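Local coordinates for protein methylmalonate-semialdehyde dehydrogenase (Oceanimonas doudoroffii, PDB 4ZZ7) that probably catalyses the NAD- and CoA-dependent oxidation of methylmalonate semialdehyde to propionyl-CoA, as a member of the aldehyde dehydrogenase family, at residues N24-E32 against N360-G368. Sequence-based numbering, arbitrary orientation.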
ATOM      1  N   ASN A  24       2.269 -39.956  27.138  1.00 31.59           N
ATOM      2  CA  ASN A  24       2.454 -40.854  26.024  1.00 33.19           C
ATOM      3  C   ASN A  24       2.121 -40.124  24.766  1.00 31.26           C
ATOM      4  O   ASN A  24       1.130 -39.429  24.723  1.00 32.49           O
ATOM      5  CB  ASN A  24       1.527 -42.084  26.124  1.00 35.15           C
ATOM      6  CG  ASN A  24       1.752 -42.905  27.382  1.00 35.21           C
ATOM      7  OD1 ASN A  24       2.828 -42.877  27.981  1.00 35.75           O
ATOM      8  ND2 ASN A  24       0.727 -43.632  27.793  1.00 34.88           N
ATOM      9  N   VAL A  25       2.938 -40.293  23.741  1.00 30.75           N
ATOM     10  CA  VAL A  25       2.500 -40.009  22.386  1.00 31.70           C
ATOM     11  C   VAL A  25       2.324 -41.358  21.710  1.00 32.30           C
ATOM     12  O   VAL A  25       3.154 -42.257  21.875  1.00 32.56           O
ATOM     13  CB  VAL A  25       3.464 -39.071  21.604  1.00 33.38           C
ATOM     14  CG1 VAL A  25       4.013 -37.991  22.540  1.00 33.37           C
ATOM     15  CG2 VAL A  25       4.601 -39.826  20.893  1.00 34.14           C
ATOM     16  N   PHE A  26       1.241 -41.486  20.952  1.00 33.04           N
ATOM     17  CA  PHE A  26       0.861 -42.738  20.320  1.00 32.24           C
ATOM     18  C   PHE A  26       1.269 -42.773  18.853  1.00 31.11           C
ATOM     19  O   PHE A  26       1.521 -41.746  18.247  1.00 31.02           O
ATOM     20  CB  PHE A  26      -0.653 -42.894  20.408  1.00 33.97           C
ATOM     21  CG  PHE A  26      -1.153 -43.169  21.787  1.00 36.21           C
ATOM     22  CD1 PHE A  26      -1.320 -42.135  22.704  1.00 36.95           C
ATOM     23  CD2 PHE A  26      -1.473 -44.464  22.168  1.00 37.90           C
ATOM     24  CE1 PHE A  26      -1.788 -42.390  23.981  1.00 39.17           C
ATOM     25  CE2 PHE A  26      -1.941 -44.726  23.440  1.00 40.52           C
ATOM     26  CZ  PHE A  26      -2.097 -43.687  24.355  1.00 40.58           C
ATOM     27  N   ASN A  27       1.351 -43.976  18.304  1.00 30.81           N
ATOM     28  CA  ASN A  27       1.185 -44.181  16.878  1.00 30.44           C
ATOM     29  C   ASN A  27      -0.316 -44.489  16.681  1.00 29.77           C
ATOM     30  O   ASN A  27      -0.769 -45.567  17.056  1.00 28.46           O
ATOM     31  CB  ASN A  27       2.063 -45.340  16.396  1.00 29.80           C
ATOM     32  CG  ASN A  27       1.997 -45.543  14.889  1.00 29.73           C
ATOM     33  OD1 ASN A  27       1.032 -45.152  14.209  1.00 28.64           O
ATOM     34  ND2 ASN A  27       3.023 -46.168  14.359  1.00 30.45           N
ATOM     35  N   PRO A  28      -1.089 -43.546  16.119  1.00 30.34           N
ATOM     36  CA  PRO A  28      -2.551 -43.739  16.040  1.00 31.33           C
ATOM     37  C   PRO A  28      -3.031 -44.786  15.034  1.00 33.54           C
ATOM     38  O   PRO A  28      -4.207 -45.178  15.098  1.00 34.45           O
ATOM     39  CB  PRO A  28      -3.073 -42.355  15.658  1.00 31.10           C
ATOM     40  CG  PRO A  28      -1.936 -41.721  14.931  1.00 31.37           C
ATOM     41  CD  PRO A  28      -0.678 -42.243  15.570  1.00 30.68           C
ATOM     42  N   ALA A  29      -2.146 -45.218  14.120  1.00 34.86           N
ATOM     43  CA  ALA A  29      -2.417 -46.361  13.208  1.00 34.55           C
ATOM     44  C   ALA A  29      -2.494 -47.700  13.952  1.00 34.89           C
ATOM     45  O   ALA A  29      -3.472 -48.426  13.815  1.00 35.64           O
ATOM     46  CB  ALA A  29      -1.355 -46.449  12.121  1.00 33.51           C
ATOM     47  N   THR A  30      -1.459 -48.005  14.735  1.00 33.75           N
ATOM     48  CA  THR A  30      -1.384 -49.234  15.521  1.00 32.76           C
ATOM     49  C   THR A  30      -2.102 -49.120  16.872  1.00 34.16           C
ATOM     50  O   THR A  30      -2.617 -50.111  17.395  1.00 37.24           O
ATOM     51  CB  THR A  30       0.068 -49.606  15.790  1.00 31.81           C
ATOM     52  OG1 THR A  30       0.664 -48.607  16.613  1.00 32.56           O
ATOM     53  CG2 THR A  30       0.854 -49.700  14.495  1.00 31.48           C
ATOM     54  N   GLY A  31      -2.143 -47.918  17.434  1.00 33.52           N
ATOM     55  CA  GLY A  31      -2.721 -47.702  18.764  1.00 34.40           C
ATOM     56  C   GLY A  31      -1.736 -47.923  19.909  1.00 36.71           C
ATOM     57  O   GLY A  31      -2.131 -47.918  21.077  1.00 35.96           O
ATOM     58  N   GLU A  32      -0.450 -48.072  19.573  1.00 40.49           N
ATOM     59  CA  GLU A  32       0.620 -48.379  20.539  1.00 44.08           C
ATOM     60  C   GLU A  32       1.416 -47.127  20.949  1.00 41.08           C
ATOM     61  O   GLU A  32       1.618 -46.211  20.157  1.00 41.00           O
ATOM     62  CB  GLU A  32       1.570 -49.446  19.955  1.00 48.13           C
ATOM     63  CG  GLU A  32       0.907 -50.807  19.725  1.00 52.16           C
ATOM     64  CD  GLU A  32       1.756 -51.778  18.911  1.00 57.78           C
ATOM     65  OE1 GLU A  32       1.217 -52.833  18.506  1.00 61.52           O
ATOM     66  OE2 GLU A  32       2.947 -51.502  18.655  1.00 61.27           O
ATOM     67  N   ASN A 360      -6.741 -54.930   9.220  1.00 57.35           N
ATOM     68  CA  ASN A 360      -5.411 -55.217   8.645  1.00 50.54           C
ATOM     69  C   ASN A 360      -4.290 -54.903   9.581  1.00 51.45           C
ATOM     70  O   ASN A 360      -3.444 -54.069   9.308  1.00 54.09           O
ATOM     71  CB  ASN A 360      -5.187 -54.642   7.277  1.00 48.02           C
ATOM     72  CG  ASN A 360      -6.262 -55.052   6.332  1.00 44.93           C
ATOM     73  OD1 ASN A 360      -6.992 -55.967   6.612  1.00 43.45           O
ATOM     74  ND2 ASN A 360      -6.380 -54.371   5.223  1.00 48.38           N
ATOM     75  N   HIS A 361      -4.287 -55.637  10.687  1.00 52.65           N
ATOM     76  CA  HIS A 361      -3.303 -55.483  11.748  1.00 53.80           C
ATOM     77  C   HIS A 361      -3.335 -54.091  12.289  1.00 52.24           C
ATOM     78  O   HIS A 361      -2.279 -53.553  12.642  1.00 55.87           O
ATOM     79  CB  HIS A 361      -1.909 -55.823  11.238  1.00 56.67           C
ATOM     80  CG  HIS A 361      -1.944 -56.881  10.213  1.00 58.42           C
ATOM     81  ND1 HIS A 361      -1.698 -56.630   8.886  1.00 58.44           N
ATOM     82  CD2 HIS A 361      -2.357 -58.164  10.297  1.00 60.90           C
ATOM     83  CE1 HIS A 361      -1.890 -57.741   8.201  1.00 63.80           C
ATOM     84  NE2 HIS A 361      -2.289 -58.686   9.035  1.00 64.77           N
ATOM     85  N   GLU A 362      -4.539 -53.508  12.365  1.00 46.54           N
ATOM     86  CA  GLU A 362      -4.682 -52.240  13.046  1.00 43.28           C
ATOM     87  C   GLU A 362      -6.027 -52.049  13.777  1.00 42.19           C
ATOM     88  O   GLU A 362      -7.021 -51.726  13.145  1.00 40.80           O
ATOM     89  CB  GLU A 362      -4.324 -51.075  12.099  1.00 39.78           C
ATOM     90  CG  GLU A 362      -2.818 -50.705  12.003  1.00 36.15           C
ATOM     91  CD  GLU A 362      -2.161 -51.025  10.674  1.00 32.90           C
ATOM     92  OE1 GLU A 362      -0.931 -50.990  10.567  1.00 29.65           O
ATOM     93  OE2 GLU A 362      -2.869 -51.261   9.700  1.00 34.06           O
ATOM     94  N   ASN A 363      -6.008 -52.293  15.109  1.00 43.05           N
ATOM     95  CA  ASN A 363      -6.953 -51.725  16.115  1.00 39.80           C
ATOM     96  C   ASN A 363      -6.454 -50.343  16.619  1.00 39.70           C
ATOM     97  O   ASN A 363      -6.400 -50.069  17.822  1.00 37.23           O
ATOM     98  CB  ASN A 363      -7.120 -52.670  17.323  1.00 39.08           C
ATOM     99  CG  ASN A 363      -6.001 -52.524  18.373  1.00 37.75           C
ATOM    100  OD1 ASN A 363      -4.855 -52.205  18.054  1.00 36.74           O
ATOM    101  ND2 ASN A 363      -6.344 -52.741  19.631  1.00 36.94           N
ATOM    102  N   GLY A 364      -6.057 -49.487  15.686  1.00 38.03           N
ATOM    103  CA  GLY A 364      -5.743 -48.101  15.988  1.00 37.62           C
ATOM    104  C   GLY A 364      -6.994 -47.286  15.763  1.00 36.78           C
ATOM    105  O   GLY A 364      -8.084 -47.857  15.611  1.00 40.17           O
ATOM    106  N   PHE A 365      -6.847 -45.963  15.699  1.00 34.29           N
ATOM    107  CA  PHE A 365      -8.007 -45.049  15.843  1.00 32.53           C
ATOM    108  C   PHE A 365      -8.617 -44.676  14.477  1.00 31.31           C
ATOM    109  O   PHE A 365      -8.698 -43.511  14.099  1.00 31.04           O
ATOM    110  CB  PHE A 365      -7.646 -43.824  16.705  1.00 32.15           C
ATOM    111  CG  PHE A 365      -6.650 -44.128  17.798  1.00 31.38           C
ATOM    112  CD1 PHE A 365      -6.830 -45.212  18.637  1.00 29.79           C
ATOM    113  CD2 PHE A 365      -5.523 -43.346  17.962  1.00 30.85           C
ATOM    114  CE1 PHE A 365      -5.906 -45.510  19.612  1.00 29.55           C
ATOM    115  CE2 PHE A 365      -4.609 -43.633  18.956  1.00 30.97           C
ATOM    116  CZ  PHE A 365      -4.798 -44.721  19.777  1.00 29.78           C
ATOM    117  N   PHE A 366      -9.087 -45.705  13.775  1.00 29.50           N
ATOM    118  CA  PHE A 366      -9.532 -45.599  12.397  1.00 28.38           C
ATOM    119  C   PHE A 366     -11.030 -45.405  12.274  1.00 29.68           C
ATOM    120  O   PHE A 366     -11.807 -46.155  12.864  1.00 31.63           O
ATOM    121  CB  PHE A 366      -9.109 -46.847  11.612  1.00 26.97           C
ATOM    122  CG  PHE A 366      -7.670 -46.818  11.190  1.00 25.01           C
ATOM    123  CD1 PHE A 366      -7.267 -46.009  10.137  1.00 23.55           C
ATOM    124  CD2 PHE A 366      -6.713 -47.569  11.860  1.00 24.55           C
ATOM    125  CE1 PHE A 366      -5.943 -45.943   9.752  1.00 22.72           C
ATOM    126  CE2 PHE A 366      -5.381 -47.514  11.474  1.00 23.77           C
ATOM    127  CZ  PHE A 366      -4.994 -46.693  10.422  1.00 23.29           C
ATOM    128  N   VAL A 367     -11.418 -44.398  11.496  1.00 30.52           N
ATOM    129  CA  VAL A 367     -12.819 -44.169  11.123  1.00 30.73           C
ATOM    130  C   VAL A 367     -12.896 -43.999   9.607  1.00 31.49           C
ATOM    131  O   VAL A 367     -12.119 -43.256   9.000  1.00 30.00           O
ATOM    132  CB  VAL A 367     -13.419 -42.910  11.786  1.00 31.07           C
ATOM    133  CG1 VAL A 367     -14.870 -42.710  11.355  1.00 30.13           C
ATOM    134  CG2 VAL A 367     -13.319 -42.990  13.312  1.00 32.27           C
ATOM    135  N   GLY A 368     -13.843 -44.694   8.998  1.00 32.21           N
ATOM    136  CA  GLY A 368     -13.956 -44.677   7.555  1.00 31.83           C
ATOM    137  C   GLY A 368     -14.804 -43.519   7.115  1.00 31.31           C
ATOM    138  O   GLY A 368     -15.575 -42.973   7.892  1.00 32.80           O
TER
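Pro28 O takes the backbone N-H of Phe365 at 2.8 Å between N and O, an almost straight bond (169° at the hydrogen), and it lies over one face of the same residue's ring. The carbonyl belongs to the turn of a beta hairpin, where strand 22-27 doubles back into strand 32-38. Within that turn Asn27 OD1 accepts from Ala29 N as an Asx turn, Thr30 OG1 accepts from Glu32 N as an ST turn, and Gly31 and Glu32 both face Asn27 in a G1 beta bulge. Against it comes the loop leading to strand 370-373, with Phe365 at the centre of an inverse gamma turn. With CG roughly anti to its carbonyl carbon, swung beside the backbone N (chi1 -33°), the Phe365 ring reaches across the hairpin turn. Its CD2 sits against Pro28 CB at 3.5 Å, its CZ meets Gly31 CA at 3.8 Å, and the CZ edge points at CD2 of Phe26, whose side chain crosses it at about a right angle. Replacing Phe365 by an alanine removes the ring and is likely to open a gap between Pro28, Gly31 and Phe26. Gln332 and Arg329 of helix 329-344 also touch this ring, tying the hairpin to that helix; NAD is about 13 Å from the side chain. Gly364 brings its CA close to the carbonyl oxygens of Pro28 and Ala29, making a CA-H...O contact with Ala29 O at 3.2 Å. The Phe366 ring, backed by Pro325 and Pro359, presents its edge to that same oxygen through CE2, while its CZ rests 4.0 Å from Ala29 CB.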